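Local coordinates for peptidase M16 domain protein (Alicyclobacillus acidocaldarius subsp. acidocaldarius DSM 446, PDB 4XEA), which is a putative metallopeptidase of the M16 (insulinase) family that probably cleaves peptide bonds and binds a metal ion, here nickel, at residues 25-30 and 364-370; 30-36 and 95-101; 369-374 and 385-389. All blocks are in the same frame, centred on the assembly; numbering follows the deposited sequence.

From the N terminus, the chain first runs through the loop 25-30, which contact 1 will hold to 364-370 far along the sequence. It then enters strand 31-37, and contact 2 pairs 30-36 with 95-101 after 58 intervening residues. This loop nests inside the much longer one closed by contact 1, and the two share Q30. Contact 3 closes a short loop of ten residues between 369-374 and 385-389. It follows contact 1 in series and shares F369 and L370 with it. Helix 367-379 serves contacts 1 and 3, and it lies against the sheet of contact 2, where V371 packs on M34.

Contact 1 (25-30 and 364-370); sequences RPALHQ and LDQNAFL
The start of helix 367-379 is fastened here to the loop 25-30 that leads from strand 19-24 into strand 31-37 of the mixed sheet. R25, N367 and Q30 carry the contact. The R25 guanidinium meets the backbone just ahead of the helix end-on, with NH1 and NH2 both donating to D365 O. These bonds measure 2.9 Å from R25 NH1 to D365 O and 3.0 Å from R25 NH2 to D365 O. The oxygen lies in the guanidinium plane, but both donors reach it from the same face of its carbonyl plane. R25 NH1 also donates to N367 OD1 at 2.9 Å, from above the amide plane of N367. The guanidinium and that amide stand nearly perpendicular, at 86°. The chain of R25 is bent at chi3 (68°), which turns the guanidinium toward the helix start. L28 CD1 lies over one face of the group and L370 CD1 over the other. The far end of the N367 amide is used as well. N367 ND2 donates to Q30 OE1 at 3.0 Å, on a lone pair and nearly straight (167°). A water bridges Q30 OE1 to A368 N. Q366 is the N-cap of the helix. The D365 carboxylate turns to the second subunit and takes the backbone N-H groups of its H29 and Q30, so the dimer interface adjoins this site. N367 thus has both ends of its amide bonded, which fixes its flip. The cation of R25 is met by neutral oxygens, and its charge probably polarises the D365 carbonyl.

Contact 2 (30-36 and 95-101); sequences QTYAMFA and TAYYFSG
CG of Y32 stands anti to its backbone N (chi1 -174°), while CG of Y98 sits between its N and carbonyl carbon (chi1 60°), and these torsions bring the two rings together. Both belong to an antiparallel pair of strands, 31-37 and 95-101, within the six-stranded mixed sheet of this M16 domain. T31 with G101, A33 with F99, and F35 with Y97 are the hydrogen-bonded pairs. A33 N donates to F99 O at 3.0 Å. Y32, M34, Y98 and S100 share one face of the sheet. The Y32 and Y98 rings lie near parallel, at 17°, but are slid apart with centroids 5.7 Å from each other, so they barely overlap. Y32 OH comes to 3.4 Å from Y98 CD1. The selenomethionine M34 runs alongside Y98, and its SE reaches A96 CB at 3.8 Å. Helix 367-379 covers this face, with A368 on Y32 and V371 on M34. T31, A33, F35, Y97 and F99 point to the other face, where helix 105-116 packs. Y97 OH bonds there to Y189 OH. On that same side of the sheet A33 CB lies over the face of the F99 ring, a CH-pi contact 3.6 Å from the centroid.

Contact 3 (369-374 and 385-389); sequences FLVRNW and FAFAD
F369 opens the row of helix residues that meet F387, its CE2 lying 4.1 Å from F387 CE1. One turn of its own helix is tied down here, since F369 O accepts from both N and ND2 of N373. L370 comes next, with CD2 3.7 Å from F387 CE2, while its carbonyl O meets the edge of that ring at CZ. N373 puts CB at the same ring edge, 3.8 Å from F387 CE1. W374 ends the run. Its indole takes the edge of F385 on one face, with planes at 86° and F385 CD2 at 3.5 Å from W374 CD1. Its own edge points toward the face of F387 in an offset edge-to-face pair. F385 CG is anti to the backbone N (chi1 177°), which brings its ring edge against the faces of both the indole and F387; F385 CE2 lies over the centre of the F387 ring. A water joins W374 NE1 to F385 O. A leucine in place of W374 would probably leave the edge of F385 without its aromatic face and the water without its N-H donor. F387 is a knob set in a hole formed by F369, L370, N373 and W374, as in knobs-into-holes packing, within an aromatic cluster that joins helix 367-379 to the segment leading into helix 387-396.

Contact 1 (25-30 and 364-370)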
# COMPACT_ATOMS: atom_id res chain seq x y z
N ARG A 25 -3.79 -8.07 -21.53
CA ARG A 25 -3.30 -9.22 -20.75
C ARG A 25 -4.54 -10.03 -20.43
O ARG A 25 -5.21 -9.77 -19.43
CB ARG A 25 -2.58 -8.74 -19.47
CG ARG A 25 -1.50 -7.67 -19.73
CD ARG A 25 -0.97 -7.04 -18.44
NE ARG A 25 -0.21 -8.01 -17.66
CZ ARG A 25 0.01 -7.97 -16.34
NH1 ARG A 25 -0.45 -6.96 -15.60
NH2 ARG A 25 0.69 -8.95 -15.77
N PRO A 26 -4.88 -10.99 -21.31
CA PRO A 26 -6.21 -11.63 -21.29
C PRO A 26 -6.51 -12.47 -20.06
O PRO A 26 -7.69 -12.71 -19.75
CB PRO A 26 -6.22 -12.49 -22.56
CG PRO A 26 -4.80 -12.59 -23.03
CD PRO A 26 -4.10 -11.35 -22.51
N ALA A 27 -5.47 -12.90 -19.35
CA ALA A 27 -5.63 -13.73 -18.16
C ALA A 27 -6.12 -12.94 -16.93
O ALA A 27 -6.47 -13.55 -15.91
CB ALA A 27 -4.31 -14.46 -17.84
N LEU A 28 -6.16 -11.62 -17.02
CA LEU A 28 -6.48 -10.76 -15.87
C LEU A 28 -7.92 -10.25 -15.88
O LEU A 28 -8.47 -9.99 -16.94
CB LEU A 28 -5.53 -9.58 -15.82
CG LEU A 28 -4.06 -9.91 -15.64
CD1 LEU A 28 -3.33 -8.58 -15.40
CD2 LEU A 28 -3.83 -10.88 -14.51
N HIS A 29 -8.50 -10.09 -14.68
CA HIS A 29 -9.84 -9.55 -14.50
C HIS A 29 -9.84 -8.03 -14.56
O HIS A 29 -10.80 -7.43 -15.05
CB HIS A 29 -10.42 -9.99 -13.15
CG HIS A 29 -10.57 -11.47 -12.98
ND1 HIS A 29 -11.58 -12.20 -13.58
CD2 HIS A 29 -9.85 -12.36 -12.27
CE1 HIS A 29 -11.48 -13.47 -13.23
NE2 HIS A 29 -10.44 -13.60 -12.43
N GLN A 30 -8.76 -7.40 -14.08
CA GLN A 30 -8.69 -5.95 -14.00
C GLN A 30 -8.15 -5.32 -15.27
O GLN A 30 -7.20 -5.83 -15.87
CB GLN A 30 -7.80 -5.53 -12.84
CG GLN A 30 -7.78 -4.02 -12.58
CD GLN A 30 -6.52 -3.56 -11.87
OE1 GLN A 30 -5.43 -3.69 -12.38
NE2 GLN A 30 -6.69 -3.03 -10.68
N LEU A 364 6.54 -5.16 -13.16
CA LEU A 364 5.99 -5.29 -14.51
C LEU A 364 4.84 -6.31 -14.57
O LEU A 364 4.11 -6.34 -15.55
CB LEU A 364 7.07 -5.73 -15.51
CG LEU A 364 8.26 -4.81 -15.73
CD1 LEU A 364 9.28 -5.52 -16.61
CD2 LEU A 364 7.80 -3.52 -16.35
N ASP A 365 4.67 -7.14 -13.54
CA ASP A 365 3.44 -7.91 -13.35
C ASP A 365 2.17 -7.08 -13.07
O ASP A 365 1.06 -7.62 -13.16
CB ASP A 365 3.57 -8.86 -12.16
CG ASP A 365 4.47 -10.04 -12.43
OD1 ASP A 365 4.90 -10.22 -13.59
OD2 ASP A 365 4.73 -10.81 -11.48
N GLN A 366 2.33 -5.81 -12.66
CA GLN A 366 1.20 -5.03 -12.12
C GLN A 366 0.64 -4.07 -13.15
O GLN A 366 1.39 -3.22 -13.65
CB GLN A 366 1.64 -4.18 -10.92
CG GLN A 366 2.09 -4.95 -9.65
CD GLN A 366 0.97 -5.76 -9.05
OE1 GLN A 366 -0.16 -5.28 -8.92
NE2 GLN A 366 1.26 -7.02 -8.69
N ASN A 367 -0.66 -4.14 -13.45
CA ASN A 367 -1.27 -3.20 -14.41
C ASN A 367 -0.96 -1.76 -14.01
O ASN A 367 -0.55 -0.99 -14.87
CB ASN A 367 -2.78 -3.34 -14.48
CG ASN A 367 -3.22 -4.61 -15.19
OD1 ASN A 367 -2.56 -5.09 -16.12
ND2 ASN A 367 -4.34 -5.15 -14.77
N ALA A 368 -1.16 -1.41 -12.74
CA ALA A 368 -0.97 -0.02 -12.29
C ALA A 368 0.46 0.46 -12.54
O ALA A 368 0.67 1.56 -13.04
CB ALA A 368 -1.33 0.16 -10.83
N PHE A 369 1.46 -0.33 -12.16
CA PHE A 369 2.85 0.05 -12.45
C PHE A 369 3.13 0.23 -13.97
O PHE A 369 3.67 1.27 -14.43
CB PHE A 369 3.82 -0.96 -11.82
CG PHE A 369 5.28 -0.68 -12.11
CD1 PHE A 369 6.07 -0.01 -11.17
CD2 PHE A 369 5.88 -1.14 -13.27
CE1 PHE A 369 7.44 0.24 -11.41
CE2 PHE A 369 7.25 -0.87 -13.54
CZ PHE A 369 8.02 -0.19 -12.58
N LEU A 370 2.77 -0.77 -14.77
CA LEU A 370 2.97 -0.68 -16.21
C LEU A 370 2.41 0.63 -16.78
O LEU A 370 3.05 1.30 -17.60
CB LEU A 370 2.31 -1.87 -16.92
CG LEU A 370 2.97 -3.21 -16.73
CD1 LEU A 370 2.02 -4.36 -17.09
CD2 LEU A 370 4.25 -3.27 -17.51
O HOH W 1 -2.76 -2.97 -10.79

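Contact 2 (30-36 and 95-101)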
# COMPACT_ATOMS: atom_id res chain seq x y z
N GLN A 30 -8.76 -7.40 -14.08
CA GLN A 30 -8.69 -5.95 -14.00
C GLN A 30 -8.15 -5.32 -15.27
O GLN A 30 -7.20 -5.83 -15.87
CB GLN A 30 -7.80 -5.53 -12.84
CG GLN A 30 -7.78 -4.02 -12.58
CD GLN A 30 -6.52 -3.56 -11.87
OE1 GLN A 30 -5.43 -3.69 -12.38
NE2 GLN A 30 -6.69 -3.03 -10.68
N THR A 31 -8.77 -4.22 -15.68
CA THR A 31 -8.20 -3.27 -16.66
C THR A 31 -7.92 -1.98 -15.89
O THR A 31 -8.73 -1.57 -15.05
CB THR A 31 -9.15 -3.04 -17.85
OG1 THR A 31 -9.31 -4.26 -18.56
CG2 THR A 31 -8.60 -1.95 -18.87
N TYR A 32 -6.74 -1.38 -16.12
CA TYR A 32 -6.34 -0.16 -15.46
C TYR A 32 -5.98 0.80 -16.59
O TYR A 32 -5.24 0.45 -17.53
CB TYR A 32 -5.16 -0.44 -14.52
CG TYR A 32 -4.67 0.73 -13.63
CD1 TYR A 32 -3.94 1.80 -14.17
CD2 TYR A 32 -4.90 0.73 -12.25
CE1 TYR A 32 -3.49 2.86 -13.36
CE2 TYR A 32 -4.43 1.80 -11.43
CZ TYR A 32 -3.72 2.84 -12.00
OH TYR A 32 -3.27 3.90 -11.23
N ALA A 33 -6.57 1.99 -16.55
CA ALA A 33 -6.47 2.94 -17.65
C ALA A 33 -6.09 4.32 -17.09
O ALA A 33 -6.65 4.74 -16.07
CB ALA A 33 -7.82 3.02 -18.36
N MSE A 34 -5.19 5.04 -17.76
CA MSE A 34 -4.81 6.37 -17.30
C MSE A 34 -4.70 7.33 -18.50
O MSE A 34 -4.08 6.97 -19.52
CB MSE A 34 -3.47 6.31 -16.54
CG MSE A 34 -2.89 7.70 -16.10
SE MSE A 34 -1.30 7.61 -14.94
CE MSE A 34 -2.10 7.00 -13.26
N PHE A 35 -5.35 8.49 -18.37
CA PHE A 35 -5.32 9.58 -19.34
C PHE A 35 -4.63 10.77 -18.63
O PHE A 35 -5.15 11.27 -17.64
CB PHE A 35 -6.78 9.92 -19.71
CG PHE A 35 -6.96 10.83 -20.91
CD1 PHE A 35 -5.99 10.98 -21.89
CD2 PHE A 35 -8.18 11.47 -21.09
CE1 PHE A 35 -6.21 11.82 -23.00
CE2 PHE A 35 -8.41 12.30 -22.20
CZ PHE A 35 -7.41 12.48 -23.14
N ALA A 36 -3.44 11.17 -19.10
CA ALA A 36 -2.65 12.20 -18.41
C ALA A 36 -2.21 13.29 -19.30
O ALA A 36 -2.04 13.07 -20.52
CB ALA A 36 -1.44 11.58 -17.73
N THR A 95 -0.70 15.87 -14.62
CA THR A 95 -1.97 15.59 -13.98
C THR A 95 -2.53 14.34 -14.65
O THR A 95 -2.51 14.21 -15.89
CB THR A 95 -2.99 16.75 -14.16
OG1 THR A 95 -2.38 18.02 -13.88
CG2 THR A 95 -4.19 16.57 -13.24
N ALA A 96 -3.00 13.41 -13.81
CA ALA A 96 -3.47 12.09 -14.26
C ALA A 96 -4.89 11.77 -13.77
O ALA A 96 -5.24 12.06 -12.61
CB ALA A 96 -2.52 11.00 -13.77
N TYR A 97 -5.66 11.17 -14.69
CA TYR A 97 -7.02 10.65 -14.49
C TYR A 97 -7.03 9.16 -14.82
O TYR A 97 -6.53 8.73 -15.87
CB TYR A 97 -8.02 11.43 -15.36
CG TYR A 97 -7.93 12.93 -15.14
CD1 TYR A 97 -8.71 13.55 -14.17
CD2 TYR A 97 -6.98 13.72 -15.82
CE1 TYR A 97 -8.61 14.88 -13.90
CE2 TYR A 97 -6.88 15.10 -15.56
CZ TYR A 97 -7.69 15.67 -14.59
OH TYR A 97 -7.62 17.01 -14.30
N TYR A 98 -7.57 8.33 -13.91
CA TYR A 98 -7.42 6.88 -14.11
C TYR A 98 -8.57 6.10 -13.50
O TYR A 98 -9.20 6.58 -12.56
CB TYR A 98 -6.09 6.42 -13.53
CG TYR A 98 -5.90 6.67 -12.04
CD1 TYR A 98 -6.16 5.67 -11.12
CD2 TYR A 98 -5.44 7.91 -11.56
CE1 TYR A 98 -5.98 5.87 -9.75
CE2 TYR A 98 -5.24 8.12 -10.18
CZ TYR A 98 -5.51 7.10 -9.29
OH TYR A 98 -5.37 7.30 -7.95
N PHE A 99 -8.87 4.94 -14.10
CA PHE A 99 -9.83 4.04 -13.54
C PHE A 99 -9.25 2.65 -13.49
O PHE A 99 -8.29 2.32 -14.17
CB PHE A 99 -11.19 4.06 -14.32
CG PHE A 99 -11.15 3.39 -15.68
CD1 PHE A 99 -11.22 2.01 -15.80
CD2 PHE A 99 -11.12 4.16 -16.84
CE1 PHE A 99 -11.21 1.40 -17.05
CE2 PHE A 99 -11.12 3.55 -18.10
CZ PHE A 99 -11.16 2.17 -18.20
N SER A 100 -9.85 1.82 -12.66
CA SER A 100 -9.68 0.40 -12.77
C SER A 100 -11.05 -0.29 -12.66
O SER A 100 -11.95 0.18 -11.97
CB SER A 100 -8.73 -0.09 -11.71
OG SER A 100 -9.35 -0.01 -10.47
N GLY A 101 -11.21 -1.39 -13.40
CA GLY A 101 -12.48 -2.12 -13.44
C GLY A 101 -12.36 -3.50 -14.05
O GLY A 101 -11.28 -3.93 -14.42

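Contact 3 (369-374 and 385-389)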
# COMPACT_ATOMS: atom_id res chain seq x y z
N PHE A 369 1.46 -0.33 -12.16
CA PHE A 369 2.85 0.05 -12.45
C PHE A 369 3.13 0.23 -13.97
O PHE A 369 3.67 1.27 -14.43
CB PHE A 369 3.82 -0.96 -11.82
CG PHE A 369 5.28 -0.68 -12.11
CD1 PHE A 369 6.07 -0.01 -11.17
CD2 PHE A 369 5.88 -1.14 -13.27
CE1 PHE A 369 7.44 0.24 -11.41
CE2 PHE A 369 7.25 -0.87 -13.54
CZ PHE A 369 8.02 -0.19 -12.58
N LEU A 370 2.77 -0.77 -14.77
CA LEU A 370 2.97 -0.68 -16.21
C LEU A 370 2.41 0.63 -16.78
O LEU A 370 3.05 1.30 -17.60
CB LEU A 370 2.31 -1.87 -16.92
CG LEU A 370 2.97 -3.21 -16.73
CD1 LEU A 370 2.02 -4.36 -17.09
CD2 LEU A 370 4.25 -3.27 -17.51
N VAL A 371 1.21 0.97 -16.34
CA VAL A 371 0.51 2.12 -16.91
C VAL A 371 1.14 3.42 -16.43
O VAL A 371 1.52 4.26 -17.24
CB VAL A 371 -1.02 2.05 -16.55
CG1 VAL A 371 -1.66 3.39 -16.87
CG2 VAL A 371 -1.72 0.89 -17.34
N ARG A 372 1.24 3.57 -15.11
CA ARG A 372 1.78 4.78 -14.46
C ARG A 372 3.16 5.12 -15.01
O ARG A 372 3.44 6.26 -15.36
CB ARG A 372 1.89 4.58 -12.94
CG ARG A 372 0.98 5.46 -12.06
CD ARG A 372 1.21 5.27 -10.55
NE ARG A 372 2.58 4.85 -10.23
CZ ARG A 372 2.90 3.65 -9.74
NH1 ARG A 372 1.95 2.75 -9.49
NH2 ARG A 372 4.16 3.34 -9.49
N ASN A 373 4.01 4.11 -15.09
CA ASN A 373 5.37 4.33 -15.61
C ASN A 373 5.48 4.60 -17.10
O ASN A 373 6.27 5.47 -17.52
CB ASN A 373 6.27 3.23 -15.15
CG ASN A 373 6.57 3.38 -13.68
OD1 ASN A 373 7.42 4.15 -13.34
ND2 ASN A 373 5.78 2.78 -12.82
N TRP A 374 4.65 3.96 -17.91
CA TRP A 374 4.62 4.25 -19.35
C TRP A 374 4.25 5.72 -19.52
O TRP A 374 4.95 6.49 -20.23
CB TRP A 374 3.62 3.36 -20.13
CG TRP A 374 4.09 3.13 -21.52
CD1 TRP A 374 4.71 2.02 -21.96
CD2 TRP A 374 4.00 4.03 -22.63
NE1 TRP A 374 5.01 2.14 -23.28
CE2 TRP A 374 4.64 3.40 -23.71
CE3 TRP A 374 3.48 5.32 -22.82
CZ2 TRP A 374 4.74 3.98 -24.99
CZ3 TRP A 374 3.59 5.93 -24.10
CH2 TRP A 374 4.25 5.28 -25.15
N PHE A 385 9.03 5.46 -25.61
CA PHE A 385 9.39 4.70 -24.41
C PHE A 385 9.14 3.21 -24.56
O PHE A 385 8.18 2.81 -25.22
CB PHE A 385 8.57 5.17 -23.20
CG PHE A 385 8.85 4.38 -21.96
CD1 PHE A 385 10.06 4.53 -21.30
CD2 PHE A 385 7.91 3.47 -21.46
CE1 PHE A 385 10.33 3.81 -20.17
CE2 PHE A 385 8.18 2.72 -20.32
CZ PHE A 385 9.38 2.90 -19.66
N ALA A 386 10.01 2.39 -23.96
CA ALA A 386 9.79 0.96 -23.86
C ALA A 386 10.39 0.53 -22.53
O ALA A 386 11.45 1.01 -22.15
CB ALA A 386 10.46 0.22 -25.03
N PHE A 387 9.72 -0.36 -21.81
CA PHE A 387 10.29 -0.90 -20.57
C PHE A 387 11.65 -1.61 -20.77
O PHE A 387 12.49 -1.62 -19.86
CB PHE A 387 9.28 -1.83 -19.87
CG PHE A 387 8.20 -1.09 -19.17
CD1 PHE A 387 8.49 -0.33 -18.05
CD2 PHE A 387 6.90 -1.10 -19.64
CE1 PHE A 387 7.53 0.41 -17.42
CE2 PHE A 387 5.92 -0.35 -18.99
CZ PHE A 387 6.25 0.40 -17.90
N ALA A 388 11.87 -2.17 -21.95
CA ALA A 388 13.16 -2.75 -22.28
C ALA A 388 14.26 -1.72 -22.11
O ALA A 388 15.42 -2.10 -21.89
CB ALA A 388 13.18 -3.31 -23.74
N ASP A 389 13.90 -0.44 -22.23
CA ASP A 389 14.86 0.64 -22.08
C ASP A 389 15.37 0.68 -20.62
O ASP A 389 16.55 0.93 -20.38
CB ASP A 389 14.26 2.03 -22.42
CG ASP A 389 13.83 2.19 -23.90
OD1 ASP A 389 14.26 1.43 -24.78
OD2 ASP A 389 13.08 3.18 -24.14
O HOH W 2 6.55 0.57 -25.21